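Local coordinates for AHL synthase (PDB 3P2H), which probably makes N-acyl-homoserine lactone quorum-sensing signals from a fatty acyl-[acyl carrier protein] and S-adenosyl-L-methionine, at residues A126-A131 / A185-D190. The protein carries 3 engineered substitutions. Numbering follows the deposited sequence.
Sequences AAVECA and AALDLD
Val128 meets two leucines with its two methyls. Val128 CG2 touches Leu187 CD1 at 3.5 Å, the two side chains crossing at about a right angle. Val128 CG1 lies 3.8 Å from Leu189 CD1. With CG1 anti to the backbone N (chi1 171°), CG2 faces mainly Leu187 and CG1 mainly Leu189. The other Leu189 methyl, CD2, lies against the extended side chain of the neighbouring residue, with Leu189 CD2 3.7 Å from Glu129 OE1.

The polar link is made through water. The water donates to Glu129 OE1 at 2.5 Å, an unusually short distance whose exact value is doubtful, and accepts from Asp190 N at 3.0 Å. The same OE1 forms a salt bridge with Arg133, which probably favours the charged carboxylate.

Asp188 has positive phi (62°) and ends helix 181-186 in a Schellman motif, with Asp188 N bonded to Ala185 O at 3.1 Å. The contact joins helix 120-133 to the C-terminal end of helix 181-186 and the loop after it. The Val128 side chain is about 8 Å from the bound inhibitor N-(3-oxocyclohex-1-en-1-yl)octanamide. Helix 120-133 packs on the central mixed sheet of an acetyltransferase-like fold, Val128 on Leu139 of strand 138-144, Ala126 and Cys130 on strands 2-6 and 53-58.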
ATOM      1  N   ALA A 126      -1.099   5.161  -8.970  1.00 15.59           N
ATOM      2  CA  ALA A 126      -2.305   4.359  -9.170  1.00 15.80           C
ATOM      3  C   ALA A 126      -3.102   4.271  -7.875  1.00 16.38           C
ATOM      4  O   ALA A 126      -4.314   4.468  -7.867  1.00 17.40           O
ATOM      5  CB  ALA A 126      -1.928   2.957  -9.650  1.00 15.36           C
ATOM      6  N   ALA A 127      -2.413   3.972  -6.779  1.00 16.50           N
ATOM      7  CA  ALA A 127      -3.059   3.867  -5.477  1.00 15.94           C
ATOM      8  C   ALA A 127      -3.739   5.181  -5.104  1.00 16.15           C
ATOM      9  O   ALA A 127      -4.921   5.204  -4.760  1.00 17.29           O
ATOM     10  CB  ALA A 127      -2.028   3.494  -4.417  1.00 14.86           C
ATOM     11  N   VAL A 128      -2.991   6.276  -5.171  1.00 14.99           N
ATOM     12  CA  VAL A 128      -3.548   7.582  -4.834  1.00 15.43           C
ATOM     13  C   VAL A 128      -4.778   7.909  -5.677  1.00 16.26           C
ATOM     14  O   VAL A 128      -5.825   8.267  -5.145  1.00 16.67           O
ATOM     15  CB  VAL A 128      -2.494   8.697  -5.016  1.00 15.11           C
ATOM     16  CG1 VAL A 128      -3.148  10.074  -4.875  1.00 13.67           C
ATOM     17  CG2 VAL A 128      -1.388   8.527  -3.971  1.00 13.91           C
ATOM     18  N   GLU A 129      -4.641   7.770  -6.989  1.00 17.50           N
ATOM     19  CA  GLU A 129      -5.722   8.042  -7.926  1.00 19.49           C
ATOM     20  C   GLU A 129      -6.978   7.271  -7.530  1.00 19.56           C
ATOM     21  O   GLU A 129      -8.064   7.846  -7.406  1.00 18.56           O
ATOM     22  CB  GLU A 129      -5.283   7.633  -9.328  1.00 23.61           C
ATOM     23  CG  GLU A 129      -6.149   8.156 -10.446  1.00 27.71           C
ATOM     24  CD  GLU A 129      -5.535   7.875 -11.797  1.00 31.92           C
ATOM     25  OE1 GLU A 129      -5.547   8.789 -12.653  1.00 32.18           O
ATOM     26  OE2 GLU A 129      -5.038   6.741 -12.008  1.00 33.63           O
ATOM     27  N   CYS A 130      -6.819   5.969  -7.322  1.00 18.26           N
ATOM     28  CA  CYS A 130      -7.940   5.122  -6.935  1.00 19.37           C
ATOM     29  C   CYS A 130      -8.587   5.588  -5.629  1.00 19.78           C
ATOM     30  O   CYS A 130      -9.796   5.815  -5.571  1.00 20.83           O
ATOM     31  CB  CYS A 130      -7.474   3.675  -6.781  1.00 21.17           C
ATOM     32  SG  CYS A 130      -8.739   2.589  -6.078  1.00 24.29           S
ATOM     33  N   ALA A 131      -7.776   5.741  -4.588  1.00 18.95           N
ATOM     34  CA  ALA A 131      -8.275   6.167  -3.284  1.00 20.07           C
ATOM     35  C   ALA A 131      -9.004   7.499  -3.364  1.00 21.07           C
ATOM     36  O   ALA A 131     -10.050   7.681  -2.739  1.00 20.70           O
ATOM     37  CB  ALA A 131      -7.119   6.265  -2.291  1.00 19.38           C
ATOM     38  N   ALA A 185       0.160  16.670  -8.061  1.00 16.83           N
ATOM     39  CA  ALA A 185       1.096  17.176  -9.060  1.00 16.67           C
ATOM     40  C   ALA A 185       2.334  16.296  -9.150  1.00 16.57           C
ATOM     41  O   ALA A 185       2.796  15.973 -10.240  1.00 17.07           O
ATOM     42  CB  ALA A 185       1.499  18.608  -8.725  1.00 18.48           C
ATOM     43  N   ALA A 186       2.878  15.905  -8.002  1.00 16.31           N
ATOM     44  CA  ALA A 186       4.070  15.065  -7.980  1.00 17.35           C
ATOM     45  C   ALA A 186       3.846  13.718  -8.670  1.00 18.07           C
ATOM     46  O   ALA A 186       4.789  13.110  -9.176  1.00 18.64           O
ATOM     47  CB  ALA A 186       4.516  14.839  -6.546  1.00 17.57           C
ATOM     48  N   LEU A 187       2.597  13.262  -8.687  1.00 17.10           N
ATOM     49  CA  LEU A 187       2.255  11.978  -9.292  1.00 18.05           C
ATOM     50  C   LEU A 187       1.641  12.112 -10.684  1.00 19.23           C
ATOM     51  O   LEU A 187       1.240  11.118 -11.278  1.00 18.18           O
ATOM     52  CB  LEU A 187       1.289  11.217  -8.377  1.00 15.70           C
ATOM     53  CG  LEU A 187       1.843  10.899  -6.984  1.00 14.48           C
ATOM     54  CD1 LEU A 187       0.739  10.381  -6.075  1.00 14.52           C
ATOM     55  CD2 LEU A 187       2.967   9.890  -7.115  1.00 12.78           C
ATOM     56  N   ASP A 188       1.566  13.342 -11.189  1.00 20.49           N
ATOM     57  CA  ASP A 188       1.001  13.604 -12.512  1.00 21.07           C
ATOM     58  C   ASP A 188      -0.461  13.205 -12.622  1.00 20.62           C
ATOM     59  O   ASP A 188      -0.900  12.694 -13.650  1.00 20.48           O
ATOM     60  CB  ASP A 188       1.811  12.875 -13.585  1.00 23.75           C
ATOM     61  CG  ASP A 188       3.089  13.600 -13.929  1.00 28.38           C
ATOM     62  OD1 ASP A 188       3.991  12.979 -14.527  1.00 30.20           O
ATOM     63  OD2 ASP A 188       3.188  14.803 -13.605  1.00 31.56           O
ATOM     64  N   LEU A 189      -1.213  13.449 -11.559  1.00 19.98           N
ATOM     65  CA  LEU A 189      -2.627  13.117 -11.537  1.00 20.01           C
ATOM     66  C   LEU A 189      -3.495  14.361 -11.721  1.00 21.65           C
ATOM     67  O   LEU A 189      -3.037  15.496 -11.543  1.00 21.09           O
ATOM     68  CB  LEU A 189      -2.976  12.433 -10.218  1.00 19.60           C
ATOM     69  CG  LEU A 189      -2.172  11.162  -9.932  1.00 18.62           C
ATOM     70  CD1 LEU A 189      -2.479  10.663  -8.526  1.00 17.62           C
ATOM     71  CD2 LEU A 189      -2.497  10.107 -10.978  1.00 17.07           C
ATOM     72  N   ASP A 190      -4.749  14.131 -12.087  1.00 21.99           N
ATOM     73  CA  ASP A 190      -5.707  15.202 -12.297  1.00 23.60           C
ATOM     74  C   ASP A 190      -5.826  16.081 -11.054  1.00 24.56           C
ATOM     75  O   ASP A 190      -6.250  15.618  -9.994  1.00 25.14           O
ATOM     76  CB  ASP A 190      -7.063  14.594 -12.646  1.00 26.08           C
ATOM     77  CG  ASP A 190      -8.133  15.632 -12.834  1.00 28.08           C
ATOM     78  OD1 ASP A 190      -7.785  16.787 -13.160  1.00 28.48           O
ATOM     79  OD2 ASP A 190      -9.323  15.285 -12.672  1.00 29.11           O
TER
HETATM   80  O   HOH W   1      -5.589  11.279 -12.662  1.00 27.93           O